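Local coordinates for protein putative leucoanthocyanidin reductase 1 (Vitis vinifera, PDB 3I6I) that reduces leucoanthocyanidins to flavan-3-ols with NADPH as hydride donor, a step of flavonoid biosynthesis, and carries the cofactor on a Rossmann fold, at residues Thr37-Arg42 with Lys60-Val65; Leu97-Leu102 with Arg141-Leu146; Ala163-Tyr168 with Glu232-Trp237; His220-Cys225 with Asp292-Thr297. All coordinates share one frame; numbering follows the deposited sequence. Where two conformers were deposited one is given.

Interaction 1: residues Thr37-Arg42 with Lys60-Val65. With NDP (NADPH dihydro-nicotinamide-adenine-dinucleotide phosphate), chain B.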
# COMPACT_ATOMS: atom_id res chain seq x y z
N THR A 37 16.76 3.69 10.63
CA THR A 37 15.36 3.37 10.64
C THR A 37 14.83 3.15 12.04
O THR A 37 15.34 2.32 12.77
CB THR A 37 15.06 2.12 9.77
OG1 THR A 37 15.50 2.36 8.43
CG2 THR A 37 13.55 1.82 9.74
N TYR A 38 13.78 3.91 12.39
CA TYR A 38 13.18 3.86 13.71
C TYR A 38 11.77 3.33 13.52
O TYR A 38 11.07 3.73 12.60
CB TYR A 38 13.09 5.27 14.33
CG TYR A 38 14.43 5.89 14.69
CD1 TYR A 38 14.84 6.00 16.02
CD2 TYR A 38 15.29 6.32 13.69
CE1 TYR A 38 16.06 6.55 16.33
CE2 TYR A 38 16.50 6.85 13.98
CZ TYR A 38 16.89 6.98 15.29
OH TYR A 38 18.12 7.53 15.54
N ILE A 39 11.36 2.42 14.39
CA ILE A 39 10.10 1.71 14.24
C ILE A 39 9.23 2.01 15.45
O ILE A 39 9.63 1.73 16.59
CB ILE A 39 10.37 0.18 14.17
CG1 ILE A 39 11.19 -0.16 12.90
CG2 ILE A 39 9.09 -0.63 14.27
CD1 ILE A 39 10.58 0.28 11.63
N LEU A 40 8.04 2.56 15.20
CA LEU A 40 7.12 2.89 16.27
C LEU A 40 6.40 1.64 16.74
O LEU A 40 5.90 0.90 15.93
CB LEU A 40 6.10 3.94 15.80
CG LEU A 40 5.22 4.68 16.82
CD1 LEU A 40 6.10 5.42 17.87
CD2 LEU A 40 4.34 5.67 16.06
N ALA A 41 6.41 1.38 18.06
CA ALA A 41 5.79 0.21 18.65
C ALA A 41 4.75 0.62 19.70
O ALA A 41 5.00 1.52 20.51
CB ALA A 41 6.86 -0.67 19.34
N ARG A 42 3.59 -0.03 19.66
CA ARG A 42 2.58 0.08 20.71
C ARG A 42 3.16 -0.52 21.97
O ARG A 42 3.68 -1.64 21.95
CB ARG A 42 1.34 -0.72 20.30
CG ARG A 42 0.14 -0.65 21.24
CD ARG A 42 -1.06 -1.43 20.66
NE ARG A 42 -1.40 -1.02 19.29
CZ ARG A 42 -2.21 -0.00 18.95
NH1 ARG A 42 -2.80 0.75 19.88
NH2 ARG A 42 -2.42 0.27 17.67
N LYS A 60 18.26 -6.31 11.98
CA LYS A 60 18.68 -5.51 10.82
C LYS A 60 19.11 -4.09 11.22
O LYS A 60 19.58 -3.32 10.38
CB LYS A 60 17.56 -5.45 9.77
CG LYS A 60 17.22 -6.81 9.14
CD LYS A 60 16.46 -6.67 7.82
CE LYS A 60 15.59 -7.90 7.53
NZ LYS A 60 15.92 -8.56 6.23
N GLY A 61 18.97 -3.74 12.49
CA GLY A 61 19.49 -2.46 13.00
C GLY A 61 18.44 -1.42 13.30
O GLY A 61 18.77 -0.26 13.56
N ALA A 62 17.18 -1.83 13.31
CA ALA A 62 16.06 -0.93 13.63
C ALA A 62 16.13 -0.47 15.07
O ALA A 62 16.55 -1.23 15.94
CB ALA A 62 14.71 -1.64 13.37
N ILE A 63 15.73 0.78 15.32
CA ILE A 63 15.66 1.31 16.69
C ILE A 63 14.19 1.38 17.04
O ILE A 63 13.42 2.08 16.37
CB ILE A 63 16.29 2.69 16.78
CG1 ILE A 63 17.78 2.59 16.45
CG2 ILE A 63 16.06 3.30 18.19
CD1 ILE A 63 18.42 3.92 16.14
N ILE A 64 13.78 0.64 18.06
CA ILE A 64 12.37 0.66 18.46
C ILE A 64 12.09 1.86 19.38
O ILE A 64 12.84 2.11 20.34
CB ILE A 64 11.94 -0.66 19.12
CG1 ILE A 64 12.14 -1.82 18.13
CG2 ILE A 64 10.49 -0.60 19.51
CD1 ILE A 64 11.66 -3.16 18.66
N VAL A 65 11.03 2.59 19.06
CA VAL A 65 10.50 3.71 19.84
C VAL A 65 9.03 3.47 20.17
O VAL A 65 8.26 2.97 19.36
CB VAL A 65 10.68 5.07 19.11
CG1 VAL A 65 12.15 5.28 18.71
CG2 VAL A 65 9.82 5.14 17.89
PA NDP B . -2.16 -3.54 8.96
O1A NDP B . -3.44 -3.61 9.76
O2A NDP B . -1.52 -4.94 8.39
O5B NDP B . -0.94 -2.81 9.72
C5B NDP B . -1.15 -1.61 10.38
C4B NDP B . 0.03 -1.22 11.19
O4B NDP B . -0.39 0.08 11.75
C3B NDP B . 0.25 -2.17 12.40
O3B NDP B . 1.66 -2.30 12.72
C2B NDP B . -0.48 -1.46 13.54
O2B NDP B . 0.11 -1.80 14.79
C1B NDP B . -0.13 -0.01 13.20
N9A NDP B . -0.96 1.02 13.84
C8A NDP B . -2.27 1.15 13.70
N7A NDP B . -2.68 2.21 14.40
C5A NDP B . -1.61 2.77 14.98
C6A NDP B . -1.43 3.87 15.81
N6A NDP B . -2.47 4.63 16.17
N1A NDP B . -0.18 4.16 16.25
C2A NDP B . 0.85 3.42 15.87
N3A NDP B . 0.72 2.36 15.06
C4A NDP B . -0.51 2.02 14.62
O3 NDP B . -2.44 -2.61 7.69
PN NDP B . -2.20 -2.90 6.09
O1N NDP B . -0.84 -3.27 5.65
O2N NDP B . -3.40 -3.84 5.71
O5D NDP B . -2.68 -1.43 5.53
C5D NDP B . -1.73 -0.36 5.42
C4D NDP B . -2.15 0.56 4.31
O4D NDP B . -1.94 -0.23 3.10
C3D NDP B . -3.61 0.97 4.32
O3D NDP B . -3.71 2.29 3.80
C2D NDP B . -4.23 0.01 3.32
O2D NDP B . -5.30 0.67 2.69
C1D NDP B . -3.11 -0.20 2.30
N1N NDP B . -3.05 -1.56 1.66
C2N NDP B . -2.82 -1.71 0.27
C3N NDP B . -3.12 -2.86 -0.34
C7N NDP B . -2.83 -3.02 -1.84
O7N NDP B . -2.28 -2.12 -2.49
N7N NDP B . -3.13 -4.20 -2.37
C4N NDP B . -3.74 -4.00 0.48
C5N NDP B . -3.38 -3.88 1.95
C6N NDP B . -3.00 -2.72 2.47
P2B NDP B . -0.79 -2.71 15.87
O1X NDP B . -0.99 -4.08 15.33
O2X NDP B . 0.03 -2.58 17.23
O3X NDP B . -2.16 -1.94 16.05
O HOH W 1 18.51 1.92 11.85

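Interaction 2: residues Leu97-Leu102 with Arg141-Leu146. With NDP (NADPH dihydro-nicotinamide-adenine-dinucleotide phosphate), chain B.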
# COMPACT_ATOMS: atom_id res chain seq x y z
N LEU A 97 -7.67 8.02 10.28
CA LEU A 97 -7.79 9.35 10.97
C LEU A 97 -6.90 9.49 12.24
O LEU A 97 -6.69 10.60 12.74
CB LEU A 97 -9.22 9.66 11.26
CG LEU A 97 -10.16 9.81 10.10
CD1 LEU A 97 -11.55 10.14 10.61
CD2 LEU A 97 -9.65 10.81 9.11
N ASP A 98 -6.29 8.39 12.69
CA ASP A 98 -5.25 8.45 13.73
C ASP A 98 -4.06 9.26 13.23
O ASP A 98 -3.22 9.73 14.00
CB ASP A 98 -4.74 7.04 14.12
CG ASP A 98 -5.77 6.21 14.92
OD1 ASP A 98 -6.78 6.76 15.41
OD2 ASP A 98 -5.52 4.98 15.07
N GLN A 99 -3.97 9.43 11.91
CA GLN A 99 -2.90 10.20 11.33
C GLN A 99 -3.05 11.72 11.55
O GLN A 99 -2.08 12.46 11.37
CB GLN A 99 -2.79 9.91 9.83
CG GLN A 99 -2.30 8.52 9.54
CD GLN A 99 -2.31 8.20 8.07
OE1 GLN A 99 -1.24 7.99 7.46
NE2 GLN A 99 -3.50 8.20 7.49
N ILE A 100 -4.24 12.17 11.93
CA ILE A 100 -4.49 13.60 12.11
C ILE A 100 -3.57 14.18 13.16
O ILE A 100 -2.89 15.20 12.92
CB ILE A 100 -5.95 13.90 12.43
CG1 ILE A 100 -6.85 13.59 11.21
CG2 ILE A 100 -6.15 15.37 12.85
CD1 ILE A 100 -8.28 13.87 11.46
N ALA A 101 -3.50 13.52 14.32
CA ALA A 101 -2.57 13.99 15.39
C ALA A 101 -1.11 13.95 14.94
O ALA A 101 -0.32 14.83 15.27
CB ALA A 101 -2.75 13.19 16.68
N LEU A 102 -0.74 12.92 14.18
CA LEU A 102 0.62 12.84 13.64
C LEU A 102 0.96 14.01 12.72
O LEU A 102 2.07 14.55 12.80
CB LEU A 102 0.84 11.52 12.88
CG LEU A 102 2.21 11.25 12.28
CD1 LEU A 102 3.35 11.31 13.29
CD2 LEU A 102 2.20 9.88 11.50
N ARG A 141 -8.45 11.23 1.80
CA ARG A 141 -8.50 12.54 1.17
C ARG A 141 -8.40 13.65 2.21
O ARG A 141 -7.75 14.66 1.97
CB ARG A 141 -9.80 12.73 0.41
CG ARG A 141 -9.90 11.90 -0.86
CD ARG A 141 -11.26 12.01 -1.41
NE ARG A 141 -11.50 11.09 -2.51
CZ ARG A 141 -12.70 10.73 -2.95
NH1 ARG A 141 -13.79 11.25 -2.43
NH2 ARG A 141 -12.80 9.89 -3.94
N ARG A 142 -9.05 13.42 3.35
CA ARG A 142 -9.04 14.38 4.47
C ARG A 142 -7.61 14.48 5.02
O ARG A 142 -7.11 15.56 5.29
CB ARG A 142 -10.06 13.95 5.53
CG ARG A 142 -10.45 15.04 6.52
CD ARG A 142 -9.70 14.96 7.74
NE ARG A 142 -10.24 15.84 8.79
CZ ARG A 142 -9.85 17.10 9.04
NH1 ARG A 142 -8.95 17.74 8.27
NH2 ARG A 142 -10.40 17.74 10.07
N VAL A 143 -6.92 13.37 5.14
CA VAL A 143 -5.53 13.39 5.56
C VAL A 143 -4.66 14.15 4.53
O VAL A 143 -3.84 14.97 4.91
CB VAL A 143 -4.99 12.02 5.84
CG1 VAL A 143 -3.47 12.03 6.01
CG2 VAL A 143 -5.72 11.41 7.08
N ARG A 144 -4.90 13.93 3.25
CA ARG A 144 -4.09 14.64 2.23
C ARG A 144 -4.33 16.15 2.31
O ARG A 144 -3.37 16.94 2.22
CB ARG A 144 -4.47 14.20 0.82
CG ARG A 144 -4.04 12.84 0.35
CD ARG A 144 -4.36 12.67 -1.11
NE ARG A 144 -3.93 11.37 -1.62
CZ ARG A 144 -3.79 11.08 -2.92
NH1 ARG A 144 -4.07 11.96 -3.87
NH2 ARG A 144 -3.39 9.88 -3.29
N GLN A 145 -5.60 16.53 2.50
CA GLN A 145 -5.99 17.97 2.63
C GLN A 145 -5.24 18.57 3.81
O GLN A 145 -4.62 19.64 3.69
CB GLN A 145 -7.53 18.15 2.77
CG GLN A 145 -8.01 19.49 3.40
CD GLN A 145 -8.26 19.38 4.94
OE1 GLN A 145 -8.90 18.41 5.39
NE2 GLN A 145 -7.70 20.33 5.74
N LEU A 146 -5.30 17.89 4.96
CA LEU A 146 -4.55 18.35 6.15
C LEU A 146 -3.03 18.45 5.93
O LEU A 146 -2.40 19.47 6.30
CB LEU A 146 -4.86 17.49 7.38
CG LEU A 146 -4.34 18.04 8.70
CD1 LEU A 146 -4.94 19.40 9.00
CD2 LEU A 146 -4.64 17.04 9.82
PA NDP B . -2.16 -3.54 8.96
O1A NDP B . -3.44 -3.61 9.76
O2A NDP B . -1.52 -4.94 8.39
O5B NDP B . -0.94 -2.81 9.72
C5B NDP B . -1.15 -1.61 10.38
C4B NDP B . 0.03 -1.22 11.19
O4B NDP B . -0.39 0.08 11.75
C3B NDP B . 0.25 -2.17 12.40
O3B NDP B . 1.66 -2.30 12.72
C2B NDP B . -0.48 -1.46 13.54
O2B NDP B . 0.11 -1.80 14.79
C1B NDP B . -0.13 -0.01 13.20
N9A NDP B . -0.96 1.02 13.84
C8A NDP B . -2.27 1.15 13.70
N7A NDP B . -2.68 2.21 14.40
C5A NDP B . -1.61 2.77 14.98
C6A NDP B . -1.43 3.87 15.81
N6A NDP B . -2.47 4.63 16.17
N1A NDP B . -0.18 4.16 16.25
C2A NDP B . 0.85 3.42 15.87
N3A NDP B . 0.72 2.36 15.06
C4A NDP B . -0.51 2.02 14.62
O3 NDP B . -2.44 -2.61 7.69
PN NDP B . -2.20 -2.90 6.09
O1N NDP B . -0.84 -3.27 5.65
O2N NDP B . -3.40 -3.84 5.71
O5D NDP B . -2.68 -1.43 5.53
C5D NDP B . -1.73 -0.36 5.42
C4D NDP B . -2.15 0.56 4.31
O4D NDP B . -1.94 -0.23 3.10
C3D NDP B . -3.61 0.97 4.32
O3D NDP B . -3.71 2.29 3.80
C2D NDP B . -4.23 0.01 3.32
O2D NDP B . -5.30 0.67 2.69
C1D NDP B . -3.11 -0.20 2.30
N1N NDP B . -3.05 -1.56 1.66
C2N NDP B . -2.82 -1.71 0.27
C3N NDP B . -3.12 -2.86 -0.34
C7N NDP B . -2.83 -3.02 -1.84
O7N NDP B . -2.28 -2.12 -2.49
N7N NDP B . -3.13 -4.20 -2.37
C4N NDP B . -3.74 -4.00 0.48
C5N NDP B . -3.38 -3.88 1.95
C6N NDP B . -3.00 -2.72 2.47
P2B NDP B . -0.79 -2.71 15.87
O1X NDP B . -0.99 -4.08 15.33
O2X NDP B . 0.03 -2.58 17.23
O3X NDP B . -2.16 -1.94 16.05

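Interaction 3: residues Ala163-Tyr168 with Glu232-Trp237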
# COMPACT_ATOMS: atom_id res chain seq x y z
N ALA A 163 0.65 -8.36 -5.44
CA ALA A 163 0.60 -9.49 -6.35
C ALA A 163 0.11 -10.75 -5.66
O ALA A 163 0.84 -11.69 -5.44
CB ALA A 163 1.91 -9.71 -6.94
N SER A 164 -1.17 -10.75 -5.31
CA SER A 164 -1.81 -11.91 -4.73
C SER A 164 -3.04 -12.14 -5.57
O SER A 164 -3.34 -11.36 -6.47
CB SER A 164 -2.20 -11.65 -3.27
OG SER A 164 -3.00 -10.49 -3.14
N TRP A 165 -3.74 -13.23 -5.29
CA TRP A 165 -4.99 -13.49 -5.99
C TRP A 165 -6.02 -12.54 -5.37
O TRP A 165 -6.16 -12.50 -4.17
CB TRP A 165 -5.44 -14.97 -5.91
CG TRP A 165 -6.62 -15.12 -6.79
CD1 TRP A 165 -7.92 -14.93 -6.45
CD2 TRP A 165 -6.61 -15.31 -8.21
NE1 TRP A 165 -8.72 -15.05 -7.55
CE2 TRP A 165 -7.94 -15.29 -8.64
CE3 TRP A 165 -5.59 -15.51 -9.15
CZ2 TRP A 165 -8.30 -15.47 -9.99
CZ3 TRP A 165 -5.94 -15.69 -10.47
CH2 TRP A 165 -7.27 -15.67 -10.88
N PRO A 166 -6.73 -11.75 -6.21
CA PRO A 166 -7.77 -10.79 -5.77
C PRO A 166 -9.13 -11.43 -5.45
O PRO A 166 -10.04 -11.42 -6.27
CB PRO A 166 -7.91 -9.86 -6.98
CG PRO A 166 -7.58 -10.70 -8.13
CD PRO A 166 -6.52 -11.66 -7.68
N TYR A 167 -9.26 -12.02 -4.27
CA TYR A 167 -10.56 -12.50 -3.83
C TYR A 167 -11.44 -11.34 -3.37
O TYR A 167 -10.93 -10.36 -2.89
CB TYR A 167 -10.38 -13.45 -2.66
CG TYR A 167 -9.70 -14.74 -3.02
CD1 TYR A 167 -10.40 -15.77 -3.64
CD2 TYR A 167 -8.34 -14.94 -2.72
CE1 TYR A 167 -9.78 -16.98 -3.96
CE2 TYR A 167 -7.71 -16.15 -3.03
CZ TYR A 167 -8.44 -17.16 -3.65
OH TYR A 167 -7.84 -18.36 -3.97
N TYR A 168 -12.76 -11.48 -3.47
CA TYR A 168 -13.67 -10.34 -3.21
C TYR A 168 -13.77 -9.96 -1.72
O TYR A 168 -14.15 -8.83 -1.39
CB TYR A 168 -15.10 -10.62 -3.70
CG TYR A 168 -15.94 -11.42 -2.72
CD1 TYR A 168 -16.93 -10.80 -1.93
CD2 TYR A 168 -15.74 -12.79 -2.56
CE1 TYR A 168 -17.73 -11.55 -1.02
CE2 TYR A 168 -16.52 -13.54 -1.65
CZ TYR A 168 -17.51 -12.90 -0.87
OH TYR A 168 -18.30 -13.65 0.02
N GLU A 232 -6.04 -13.09 -17.63
CA GLU A 232 -4.63 -13.30 -17.82
C GLU A 232 -3.97 -13.82 -16.54
O GLU A 232 -3.13 -14.73 -16.59
CB GLU A 232 -3.97 -11.99 -18.32
CG GLU A 232 -4.47 -11.58 -19.72
CD GLU A 232 -4.02 -10.18 -20.17
OE1 GLU A 232 -3.86 -9.26 -19.33
OE2 GLU A 232 -3.77 -10.02 -21.38
N LEU A 233 -4.40 -13.28 -15.41
CA LEU A 233 -3.89 -13.64 -14.11
C LEU A 233 -4.19 -15.13 -13.85
O LEU A 233 -3.31 -15.91 -13.44
CB LEU A 233 -4.51 -12.74 -13.04
CG LEU A 233 -3.81 -12.73 -11.66
CD1 LEU A 233 -2.44 -11.98 -11.71
CD2 LEU A 233 -4.72 -12.08 -10.55
N ALA A 234 -5.43 -15.51 -14.15
CA ALA A 234 -5.81 -16.94 -14.14
C ALA A 234 -4.91 -17.81 -14.98
O ALA A 234 -4.44 -18.87 -14.55
CB ALA A 234 -7.26 -17.09 -14.60
N SER A 235 -4.64 -17.38 -16.21
CA SER A 235 -3.78 -18.14 -17.08
C SER A 235 -2.35 -18.30 -16.57
O SER A 235 -1.77 -19.37 -16.74
CB SER A 235 -3.81 -17.58 -18.49
OG SER A 235 -5.12 -17.64 -19.02
N VAL A 236 -1.79 -17.27 -15.93
CA VAL A 236 -0.48 -17.40 -15.31
C VAL A 236 -0.50 -18.49 -14.24
O VAL A 236 0.43 -19.28 -14.12
CB VAL A 236 0.02 -16.10 -14.64
CG1 VAL A 236 1.38 -16.39 -14.03
CG2 VAL A 236 0.09 -14.95 -15.64
N TRP A 237 -1.56 -18.54 -13.45
CA TRP A 237 -1.66 -19.55 -12.40
C TRP A 237 -1.77 -20.96 -12.97
O TRP A 237 -1.12 -21.88 -12.47
CB TRP A 237 -2.80 -19.23 -11.43
CG TRP A 237 -2.89 -20.17 -10.30
CD1 TRP A 237 -3.95 -20.99 -9.99
CD2 TRP A 237 -1.88 -20.43 -9.32
NE1 TRP A 237 -3.66 -21.74 -8.89
CE2 TRP A 237 -2.40 -21.40 -8.43
CE3 TRP A 237 -0.59 -19.93 -9.09
CZ2 TRP A 237 -1.67 -21.89 -7.35
CZ3 TRP A 237 0.14 -20.44 -8.01
CH2 TRP A 237 -0.41 -21.40 -7.16

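Interaction 4: residues His220-Cys225 with Asp292-Thr297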
# COMPACT_ATOMS: atom_id res chain seq x y z
N HIS A 220 2.94 6.68 -9.02
CA HIS A 220 2.07 5.61 -9.54
C HIS A 220 2.94 4.42 -9.94
O HIS A 220 3.98 4.60 -10.58
CB HIS A 220 1.24 6.10 -10.71
CG HIS A 220 0.42 7.33 -10.38
ND1 HIS A 220 -0.81 7.24 -9.75
CD2 HIS A 220 0.69 8.64 -10.52
CE1 HIS A 220 -1.27 8.46 -9.55
NE2 HIS A 220 -0.40 9.34 -10.03
N PHE A 221 2.52 3.21 -9.55
CA PHE A 221 3.27 2.03 -9.92
C PHE A 221 2.62 1.36 -11.13
O PHE A 221 1.61 0.66 -10.97
CB PHE A 221 3.39 1.01 -8.78
CG PHE A 221 4.33 1.39 -7.64
CD1 PHE A 221 4.25 2.64 -7.03
CD2 PHE A 221 5.19 0.44 -7.11
CE1 PHE A 221 5.11 2.96 -5.99
CE2 PHE A 221 6.04 0.74 -6.01
CZ PHE A 221 5.98 2.02 -5.46
N ARG A 222 3.20 1.52 -12.30
CA ARG A 222 2.64 0.94 -13.52
C ARG A 222 3.64 0.08 -14.28
O ARG A 222 3.94 0.37 -15.46
CB ARG A 222 2.09 2.01 -14.42
CG ARG A 222 1.00 2.84 -13.81
CD ARG A 222 0.29 3.65 -14.86
NE ARG A 222 -0.98 4.19 -14.39
CZ ARG A 222 -1.80 4.96 -15.12
NH1 ARG A 222 -1.45 5.37 -16.33
NH2 ARG A 222 -2.96 5.36 -14.63
N PRO A 223 4.14 -1.00 -13.62
CA PRO A 223 5.03 -1.90 -14.34
C PRO A 223 4.30 -2.58 -15.51
O PRO A 223 3.34 -3.36 -15.33
CB PRO A 223 5.46 -2.90 -13.25
CG PRO A 223 4.27 -2.95 -12.32
CD PRO A 223 3.90 -1.48 -12.25
N SER A 224 4.75 -2.28 -16.73
CA SER A 224 4.05 -2.73 -17.92
C SER A 224 3.92 -4.27 -18.02
O SER A 224 2.94 -4.77 -18.55
CB SER A 224 4.69 -2.15 -19.20
OG SER A 224 6.02 -2.65 -19.36
N CYS A 225 4.89 -5.02 -17.50
CA CYS A 225 4.85 -6.47 -17.64
C CYS A 225 3.90 -7.13 -16.64
O CYS A 225 3.61 -8.34 -16.73
CB CYS A 225 6.21 -7.06 -17.48
SG CYS A 225 7.38 -6.60 -18.80
N ASP A 292 2.11 14.10 -11.14
CA ASP A 292 2.09 12.63 -11.15
C ASP A 292 3.42 12.12 -11.73
O ASP A 292 3.89 12.68 -12.72
CB ASP A 292 0.94 12.10 -12.00
CG ASP A 292 -0.39 12.57 -11.51
OD1 ASP A 292 -0.76 12.15 -10.40
OD2 ASP A 292 -1.06 13.32 -12.25
N VAL A 293 4.03 11.13 -11.10
CA VAL A 293 5.21 10.47 -11.67
C VAL A 293 4.97 8.97 -11.65
O VAL A 293 4.11 8.47 -10.90
CB VAL A 293 6.56 10.85 -10.96
CG1 VAL A 293 6.97 12.32 -11.28
CG2 VAL A 293 6.50 10.66 -9.43
N GLU A 294 5.74 8.24 -12.47
CA GLU A 294 5.56 6.76 -12.53
C GLU A 294 6.87 6.05 -12.20
O GLU A 294 7.93 6.40 -12.70
CB GLU A 294 5.03 6.40 -13.90
CG GLU A 294 4.44 5.01 -13.99
CD GLU A 294 5.50 3.92 -14.17
OE1 GLU A 294 6.38 4.05 -15.06
OE2 GLU A 294 5.48 2.95 -13.39
N VAL A 295 6.78 5.04 -11.34
CA VAL A 295 7.94 4.34 -10.82
C VAL A 295 8.94 3.82 -11.83
O VAL A 295 10.14 3.99 -11.66
CB VAL A 295 7.51 3.17 -9.90
CG1 VAL A 295 8.77 2.50 -9.27
CG2 VAL A 295 6.62 3.67 -8.89
N THR A 296 8.45 3.14 -12.88
CA THR A 296 9.33 2.56 -13.86
C THR A 296 10.09 3.59 -14.71
O THR A 296 11.16 3.30 -15.19
CB THR A 296 8.68 1.51 -14.79
OG1 THR A 296 7.86 2.15 -15.76
CG2 THR A 296 7.87 0.55 -14.00
N THR A 297 9.56 4.79 -14.86
CA THR A 297 10.30 5.86 -15.56
C THR A 297 11.21 6.64 -14.61
O THR A 297 12.25 7.16 -15.05
CB THR A 297 9.34 6.74 -16.38
OG1 THR A 297 8.47 7.46 -15.54
CG2 THR A 297 8.49 5.89 -17.32
O HOH W 2 6.88 -0.36 -17.19

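Interaction 1: residues Thr37-Arg42 with Lys60-Val65
Val65 O takes the shortest backbone bond, 2.8 Å from Ala41 N. Three more backbone bonds, Ile63 N to Thr37 O, Ile39 N to Ile63 O and Val65 N to Ile39 O, pair the strands in parallel register. Water 1 accepts from Thr37 N and donates to Gly61 O. On one face Tyr38 CG is anti to the carbonyl carbon (chi1 -68°), which lays the ring alongside Ile63, whose CD1 sits over it, 3.9 Å from its centroid, while Val65 CG1 meets the ring at its edge, 3.9 Å from Tyr38 CD1. An alanine in place of Tyr38 is likely to leave Ile63 CD1 without its flat support. On the other face small alanines fit close beside branched chains: Ile64 CG2 touches Ala41 CB at 3.6 Å, and Ile39 CG1 meets Ala62 CB. Past the strand end, Arg42 holds the 2'-phosphate that distinguishes NADPH from NADH, NE bonding O2X at 172° and NH2 O3X at 2.8 Å. Strand 63-66 is outermost on its side of the parallel Rossmann sheet; strand 13-16 pairs with the far side of strand 37-41, and helix 48-59, the crossover of this beta-alpha-beta unit, covers Ile39 and Ala41.

Interaction 2: residues Leu97-Leu102 with Arg141-Leu146
Ile100 and Leu146 make the closest apolar contact between the two helices: Ile100 CG2 lies 3.8 Å from Leu146 CD2, the two side chains crossing at about a right angle. In Ile100 the two branches divide the work. CG2 stands opposite the backbone N and turns to Leu146, whereas CG1 lies beside that N (chi1 -68°) and carries CD1 toward Arg142. Leu97 adds a looser apolar touch, its CD2 standing 4.5 Å from Val143 CG2. Branched aliphatic residues suit these places because they can fill the space between helices without needing polar partners.

Contacts between apolar groups and polar side chains come next. The Arg142 chain bends at chi2, and beyond the bend its CD and NE lie by Ile100 CD1, NE at 3.9 Å; a long, flexible arginine can lay its CD methylene and NE against the isoleucine at an exposed edge. Gln99 sends its extended chain across Val143, NE2 coming 3.9 Å from Val143 CG2. Its amide is satisfied by other groups, OE1 accepting from Ser89 OG and Ser118 N and NE2 donating to Ile96 O, which fixes the way the amide is turned.

In the Rossmann fold helices 99-109 and 133-149 are neighbours, joined here through side chains with no hydrogen bond between the segments. Strand 114-116 lies under the first of them, Phe115 touching both Gln99 and Leu102.

One polar bond leads to the cofactor. Asp98 faces away from helix 133-149, and its OD2 accepts from the adenine amino group N6A of NADPH at 3.3 Å, an acceptor well matched to an exocyclic amine.

Interaction 3: residues Ala163-Tyr168 with Glu232-Trp237
The backbones of Trp165 and Leu233 stay well apart, their CA atoms 8.2 Å from each other, and no hydrogen bond joins the irregular chain 163-168 to the helical turn 232-237. With CG anti to the backbone N (chi1 -173°), the Trp165 indole extends to the helix, and Leu233 runs alongside it, pointing the other way. Leu233 CD2 makes an off-centre CH-pi contact, 4.2 Å from the centroid of the six-membered ring. The same methyl presses on the Pro166 ring at CD, a tight 3.4 Å from Leu233 CD2 to Pro166 CD. Leucine suits this place because one branch can serve both ring systems.

Pro166 is the centre of an inverse gamma turn, a bend that proline's fixed phi accommodates well. Pro166 CD lies over one face of the preceding indole, 3.5 Å above its plane. The turn belongs to the loop between strands 161-162 and 183-186, and the contact packs that loop against helix 230-241, with Phe183 meeting the Trp165 ring.

Ala234 comes to the rim of the indole: its N lies near the ring plane, 3.7 Å from Trp165 CZ3, and its CB is 4.0 Å from Trp165 CH2. The small alanine lets the broad indole approach the helix backbone.

Interaction 4: residues His220-Cys225 with Asp292-Thr297
His220 bonds through both its N and its O to the chain around strand 292-294: His220 N donates to Val293 O at 2.8 Å, and Val295 N donates to His220 O at 2.9 Å, the pattern of a parallel bridge with Glu294. They tie strand 217-220 to strand 292-294 in parallel.

Among the side chains, the His220 ring points NE2 at Asp292 OD1, 2.9 Å away, in its own plane but from above the carboxylate plane. Arg126 forms a salt bridge with the other oxygen, Asp292 OD2. Glu294, bent at chi2 (-81°), brings OE2 to Arg222 N at 2.9 Å and to Thr296 N at 3.0 Å, the two donors reaching OE2 from opposite faces of the carboxylate plane, while OE1 accepts from Thr296 OG1 through its syn lone pair. Glu294 is thereby the N-cap of helix 295-298. With an alanine here, Arg222 N and Thr296 N would probably lose their shared acceptor and the helix start its cap.

Apolar contacts are fewer: Thr296 CG2 rests 3.8 Å from Pro223 CA.

The buried carboxylate of Glu294 thus has several donors, which would tend to stabilise its charged form, and the N-terminus of the short helix may add to this.

Along the chain, interaction 1 closes before interaction 2 opens, and both precede the other two, whose segments alternate, so that 163-168, 220-225, 232-237 and 292-297 interlace. Interactions 1 and 2 lie 23 Å apart between centres and both touch NADPH, one at its 2'-phosphate and one at its adenine: they belong to the Rossmann part, on the parallel sheet and on two of its helices. Interaction 4 stands on strands 155-158, 217-220 and 292-294, which lie parallel, about 20 Å between centres from interaction 3. Interactions 1 and 3 are the most distant, 34 Å between centres and on opposite sides of the chain's centre. The later half of the chain is thus woven together beside the cofactor pocket.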